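Local coordinates for protein putative glycosyltransferase (GalT1) (Streptococcus parasanguinis FW213, PDB 5HEA) that probably transfers a sugar from a nucleotide-activated donor to an acceptor, this chain being the C-terminal part of the enzyme with a family 2, GT-A-type glycosyltransferase domain, at residues A78-A83 / G180-L185; V110-D115 / Q204-N209. All coordinates share one frame; numbering follows the deposited sequence.

Contact 1: residues A78-A83 / G180-L185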
loop_
_atom_site.group_PDB
_atom_site.type_symbol
_atom_site.label_atom_id
_atom_site.label_comp_id
_atom_site.label_asym_id
_atom_site.label_seq_id
_atom_site.Cartn_x
_atom_site.Cartn_y
_atom_site.Cartn_z
ATOM N N ALA A 78 -12.255 -13.303 20.662
ATOM C CA ALA A 78 -12.549 -12.311 21.694
ATOM C C ALA A 78 -13.591 -12.870 22.650
ATOM O O ALA A 78 -13.511 -12.673 23.865
ATOM C CB ALA A 78 -13.052 -10.990 21.066
ATOM N N GLY A 79 -14.572 -13.570 22.088
ATOM C CA GLY A 79 -15.599 -14.214 22.889
ATOM C C GLY A 79 -15.010 -15.248 23.840
ATOM O O GLY A 79 -15.357 -15.293 25.022
ATOM N N ILE A 80 -14.127 -16.093 23.319
ATOM C CA ILE A 80 -13.468 -17.130 24.132
ATOM C C ILE A 80 -12.677 -16.516 25.293
ATOM O O ILE A 80 -12.661 -17.043 26.415
ATOM C CB ILE A 80 -12.528 -17.988 23.268
ATOM C CG1 ILE A 80 -13.333 -18.729 22.192
ATOM C CG2 ILE A 80 -11.739 -18.992 24.136
ATOM C CD1 ILE A 80 -12.470 -19.449 21.157
ATOM N N THR A 81 -12.037 -15.388 25.009
ATOM C CA THR A 81 -11.216 -14.676 25.983
ATOM C C THR A 81 -12.066 -14.050 27.080
ATOM O O THR A 81 -11.707 -14.104 28.258
ATOM C CB THR A 81 -10.390 -13.569 25.280
ATOM O OG1 THR A 81 -9.490 -14.180 24.352
ATOM C CG2 THR A 81 -9.597 -12.763 26.279
ATOM N N TYR A 82 -13.198 -13.472 26.694
ATOM C CA TYR A 82 -14.092 -12.816 27.649
ATOM C C TYR A 82 -14.959 -13.818 28.450
ATOM O O TYR A 82 -15.437 -13.513 29.545
ATOM C CB TYR A 82 -14.948 -11.767 26.920
ATOM C CG TYR A 82 -15.919 -10.995 27.789
ATOM C CD1 TYR A 82 -15.601 -9.728 28.274
ATOM C CD2 TYR A 82 -17.169 -11.525 28.113
ATOM C CE1 TYR A 82 -16.499 -9.021 29.072
ATOM C CE2 TYR A 82 -18.065 -10.829 28.910
ATOM C CZ TYR A 82 -17.730 -9.580 29.382
ATOM O OH TYR A 82 -18.635 -8.900 30.167
ATOM N N ALA A 83 -15.138 -15.019 27.912
ATOM C CA ALA A 83 -16.025 -16.012 28.517
ATOM C C ALA A 83 -15.583 -16.449 29.911
ATOM O O ALA A 83 -14.431 -16.801 30.120
ATOM C CB ALA A 83 -16.134 -17.228 27.607
ATOM N N GLY A 180 -4.990 -23.153 24.312
ATOM C CA GLY A 180 -4.143 -23.169 23.133
ATOM C C GLY A 180 -4.893 -23.294 21.821
ATOM O O GLY A 180 -4.270 -23.389 20.757
ATOM N N ILE A 181 -6.223 -23.299 21.886
ATOM C CA ILE A 181 -7.035 -23.399 20.678
ATOM C C ILE A 181 -7.730 -22.077 20.362
ATOM O O ILE A 181 -8.504 -21.566 21.178
ATOM C CB ILE A 181 -8.086 -24.548 20.783
ATOM C CG1 ILE A 181 -7.383 -25.915 20.805
ATOM C CG2 ILE A 181 -9.032 -24.492 19.600
ATOM C CD1 ILE A 181 -8.322 -27.105 21.024
ATOM N N ARG A 182 -7.448 -21.530 19.179
ATOM C CA ARG A 182 -8.083 -20.298 18.698
ATOM C C ARG A 182 -8.400 -20.445 17.226
ATOM O O ARG A 182 -7.759 -21.238 16.527
ATOM C CB ARG A 182 -7.160 -19.076 18.912
ATOM C CG ARG A 182 -6.961 -18.684 20.388
ATOM C CD ARG A 182 -8.293 -18.348 21.069
ATOM N NE ARG A 182 -8.136 -17.889 22.452
ATOM C CZ ARG A 182 -8.094 -18.690 23.515
ATOM N NH1 ARG A 182 -8.180 -20.013 23.375
ATOM N NH2 ARG A 182 -7.959 -18.168 24.729
ATOM N N PHE A 183 -9.398 -19.695 16.756
ATOM C CA PHE A 183 -9.715 -19.659 15.338
ATOM C C PHE A 183 -8.614 -18.859 14.633
ATOM O O PHE A 183 -8.170 -17.844 15.151
ATOM C CB PHE A 183 -11.082 -19.011 15.105
ATOM C CG PHE A 183 -12.236 -19.808 15.681
ATOM C CD1 PHE A 183 -12.577 -19.689 17.022
ATOM C CD2 PHE A 183 -12.951 -20.696 14.887
ATOM C CE1 PHE A 183 -13.630 -20.437 17.571
ATOM C CE2 PHE A 183 -14.005 -21.450 15.427
ATOM C CZ PHE A 183 -14.338 -21.311 16.770
ATOM N N PRO A 184 -8.183 -19.319 13.448
ATOM C CA PRO A 184 -7.153 -18.654 12.630
ATOM C C PRO A 184 -7.609 -17.322 12.029
ATOM O O PRO A 184 -8.676 -17.243 11.428
ATOM C CB PRO A 184 -6.888 -19.671 11.513
ATOM C CG PRO A 184 -8.152 -20.470 11.438
ATOM C CD PRO A 184 -8.590 -20.606 12.866
ATOM N N LEU A 185 -6.788 -16.288 12.176
ATOM C CA LEU A 185 -7.172 -14.934 11.789
ATOM C C LEU A 185 -7.255 -14.724 10.284
ATOM O O LEU A 185 -6.498 -15.322 9.515
ATOM C CB LEU A 185 -6.221 -13.906 12.405
ATOM C CG LEU A 185 -6.414 -13.597 13.891
ATOM C CD1 LEU A 185 -7.847 -13.895 14.333
ATOM C CD2 LEU A 185 -5.421 -14.327 14.766
#
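Ile80, near the C-terminal end of helix 72-82, makes a mixed apolar and methyl-on-guanidinium contact with Arg182 and Phe183 of the loop that runs from strand 171-174 to helix 195-201. Ile80 CG2 lies over the centre of one face of the Arg182 guanidinium, 3.7 Å from Arg182 CZ, while Ile80 CD1 comes to the edge of the Phe183 ring, near its plane, 3.9 Å from Phe183 CE1. The first torsion of Ile80 makes this split possible, because CG2 stands anti to the backbone N and CG1 anti to the carbonyl carbon (chi1 -63°).

Arg182 reaches the isoleucine by folding back on itself: the chain bends at chi2 (-59°), and NH1 donates a hydrogen bond to Ile181 O at 2.7 Å. That oxygen lies practically in the guanidinium plane, although the donor sits well above the carbonyl plane. The bond restrains the rotation of the flat group and leaves its face turned to the methyl, a surface that an apolar group can cover without competing for N-H groups. Thr81, one residue on, only borders the guanidinium, its hydroxyl being engaged with Asn77 O one turn back in the helix.

Around Ile80, Phe183 meets Phe90 of strand 87-90 edge-to-face and has a cation-pi partner in Arg76, and Arg182 also packs on Gln280 of a second subunit. Ile80 itself rests on Ile10 of strand 7-13, which pairs in parallel with 35-41 and 87-90 in the sheet of the GT-A-type domain, and thus bridges that sheet and the loop leading to helix 195-201.

Contact 2: residues V110-D115 / Q204-N209; sequences VDNGSD and QITFIN
Ser114 and Gln204 bring together the turn after helix 101-110 and the beginning of strand 204-217, just where the chain enters strand 116-125, the parallel neighbour of 204-217 in the mixed sheet. Helix 101-110 finishes in a Schellman motif, with Gly113 at positive phi (66°), a backbone shape that a residue without a side chain adopts easily. The chain then turns to meet the strand, and Asp115 N donates a nearly straight hydrogen bond to Gln204 O, 3.0 Å long.

Side chains close the rest of the joint. The Ser114 hydroxyl is both donor and acceptor: OG donates a hydrogen bond to Thr206 OG1, modelled unusually short at 2.5 Å, so its exact length is doubtful, and accepts one from Gln204 NE2 at 2.9 Å, with an N-H...O angle of 167° and the oxygen close to the amide plane. Gln204 carries its amide there on an outstretched chain, CG anti to the backbone N (chi1 176°), and the same NE2 makes a weak, strongly bent bond to Asn112 O. The length of glutamine suits the span, and its amide can offer two N-H groups to different acceptors.

Beside them, Asn112 CB lies 3.5 Å from Thr206 OG1, and the two side chains cross at about a right angle. The Asn112 amide is held elsewhere, ND2 by Ala108 O and OD1 by Asn144 ND2. Asp115 OD1 accepts a long, weak bond from Gln204 N and is also bonded to Ser203 N, while OD2 makes a salt bridge with Lys174 NZ.

Thr206 OG1 also bonds to Asn144 OD1, which extends the polar chain to strand 142-146. Each of the two buried hydroxyls, of Ser114 and Thr206, thus has more than one partner, which probably fixes the rotation of both side chains and ties the turn to the strand by direction-specific bonds.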
loop_
_atom_site.group_PDB
_atom_site.type_symbol
_atom_site.label_atom_id
_atom_site.label_comp_id
_atom_site.label_asym_id
_atom_site.label_seq_id
_atom_site.Cartn_x
_atom_site.Cartn_y
_atom_site.Cartn_z
ATOM N N VAL A 110 -23.547 -33.481 30.779
ATOM C CA VAL A 110 -23.383 -33.727 32.215
ATOM C C VAL A 110 -23.842 -35.125 32.663
ATOM O O VAL A 110 -23.138 -35.806 33.415
ATOM C CB VAL A 110 -24.064 -32.599 33.041
ATOM C CG1 VAL A 110 -24.203 -32.996 34.492
ATOM C CG2 VAL A 110 -23.263 -31.306 32.908
ATOM N N ASP A 111 -24.994 -35.575 32.180
ATOM C CA ASP A 111 -25.485 -36.895 32.563
ATOM C C ASP A 111 -24.599 -38.019 32.039
ATOM O O ASP A 111 -24.592 -39.123 32.585
ATOM C CB ASP A 111 -26.921 -37.119 32.081
ATOM C CG ASP A 111 -27.925 -36.223 32.787
ATOM O OD1 ASP A 111 -27.538 -35.518 33.743
ATOM O OD2 ASP A 111 -29.112 -36.242 32.389
ATOM N N ASN A 112 -23.859 -37.754 30.974
ATOM C CA ASN A 112 -23.036 -38.807 30.381
ATOM C C ASN A 112 -21.560 -38.760 30.746
ATOM O O ASN A 112 -20.793 -39.662 30.394
ATOM C CB ASN A 112 -23.213 -38.830 28.868
ATOM C CG ASN A 112 -24.561 -39.368 28.466
ATOM O OD1 ASN A 112 -24.817 -40.564 28.594
ATOM N ND2 ASN A 112 -25.435 -38.491 27.984
ATOM N N GLY A 113 -21.167 -37.717 31.462
ATOM C CA GLY A 113 -19.771 -37.527 31.804
ATOM C C GLY A 113 -18.938 -37.269 30.562
ATOM O O GLY A 113 -17.776 -37.666 30.482
ATOM N N SER A 114 -19.533 -36.612 29.574
ATOM C CA SER A 114 -18.808 -36.278 28.349
ATOM C C SER A 114 -18.123 -34.932 28.486
ATOM O O SER A 114 -18.426 -34.171 29.392
ATOM C CB SER A 114 -19.767 -36.228 27.163
ATOM O OG SER A 114 -20.189 -37.524 26.812
ATOM N N ASP A 115 -17.221 -34.623 27.562
ATOM C CA ASP A 115 -16.523 -33.342 27.586
ATOM C C ASP A 115 -17.151 -32.369 26.601
ATOM O O ASP A 115 -16.940 -31.160 26.685
ATOM C CB ASP A 115 -15.066 -33.559 27.226
ATOM C CG ASP A 115 -14.385 -34.542 28.177
ATOM O OD1 ASP A 115 -13.917 -35.600 27.714
ATOM O OD2 ASP A 115 -14.345 -34.259 29.391
ATOM N N GLN A 204 -14.725 -38.247 25.595
ATOM C CA GLN A 204 -15.992 -38.779 25.115
ATOM C C GLN A 204 -16.892 -37.648 24.644
ATOM O O GLN A 204 -16.927 -36.566 25.236
ATOM C CB GLN A 204 -16.706 -39.566 26.216
ATOM C CG GLN A 204 -18.090 -40.080 25.813
ATOM C CD GLN A 204 -18.742 -40.907 26.907
ATOM O OE1 GLN A 204 -18.467 -42.102 27.049
ATOM N NE2 GLN A 204 -19.601 -40.271 27.694
ATOM N N ILE A 205 -17.629 -37.912 23.575
ATOM C CA ILE A 205 -18.533 -36.935 23.009
ATOM C C ILE A 205 -19.933 -37.536 22.952
ATOM O O ILE A 205 -20.089 -38.698 22.591
ATOM C CB ILE A 205 -18.057 -36.547 21.608
ATOM C CG1 ILE A 205 -16.628 -35.972 21.703
ATOM C CG2 ILE A 205 -19.052 -35.596 20.953
ATOM C CD1 ILE A 205 -16.007 -35.584 20.368
ATOM N N THR A 206 -20.944 -36.753 23.329
ATOM C CA THR A 206 -22.326 -37.214 23.248
ATOM C C THR A 206 -23.059 -36.488 22.121
ATOM O O THR A 206 -23.064 -35.256 22.063
ATOM C CB THR A 206 -23.078 -36.998 24.571
ATOM O OG1 THR A 206 -22.425 -37.736 25.614
ATOM C CG2 THR A 206 -24.529 -37.472 24.448
ATOM N N PHE A 207 -23.662 -37.257 21.217
ATOM C CA PHE A 207 -24.437 -36.686 20.121
ATOM C C PHE A 207 -25.925 -36.877 20.362
ATOM O O PHE A 207 -26.362 -37.989 20.687
ATOM C CB PHE A 207 -24.047 -37.338 18.786
ATOM C CG PHE A 207 -24.807 -36.791 17.602
ATOM C CD1 PHE A 207 -24.568 -35.502 17.146
ATOM C CD2 PHE A 207 -25.749 -37.559 16.946
ATOM C CE1 PHE A 207 -25.254 -34.998 16.068
ATOM C CE2 PHE A 207 -26.454 -37.055 15.865
ATOM C CZ PHE A 207 -26.203 -35.776 15.424
ATOM N N ILE A 208 -26.707 -35.805 20.213
ATOM C CA ILE A 208 -28.169 -35.946 20.201
ATOM C C ILE A 208 -28.722 -35.571 18.831
ATOM O O ILE A 208 -28.538 -34.437 18.366
ATOM C CB ILE A 208 -28.883 -35.132 21.323
ATOM C CG1 ILE A 208 -28.234 -33.775 21.517
ATOM C CG2 ILE A 208 -28.831 -35.878 22.646
ATOM C CD1 ILE A 208 -28.881 -32.937 22.596
ATOM N N ASN A 209 -29.381 -36.529 18.180
ATOM C CA ASN A 209 -29.909 -36.310 16.841
ATOM C C ASN A 209 -31.252 -35.598 16.855
ATOM O O ASN A 209 -32.277 -36.170 16.486
ATOM C CB ASN A 209 -30.028 -37.611 16.042
ATOM C CG ASN A 209 -30.111 -37.356 14.542
ATOM O OD1 ASN A 209 -29.446 -36.455 14.033
ATOM N ND2 ASN A 209 -30.948 -38.122 13.836
#

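Overall arrangement
Contacts 1 and 2 are separate regions of one GT-A-type fold, their centres 23 Å apart and their nearest atoms about 11 Å apart. Their segments alternate along the chain: 78-83 and 110-115 come first, then 180-185 and 204-209, so each contact brings an earlier part of the fold together with a later one. Helix 195-201 lies in sequence between the two later segments. The chemistry differs as well, contact 1 relying on an aliphatic side chain against flat groups and contact 2 on directed hydrogen bonds. Contact 1 also borders other subunits of the hexamer, whereas contact 2 is touched by no other chain of the assembly.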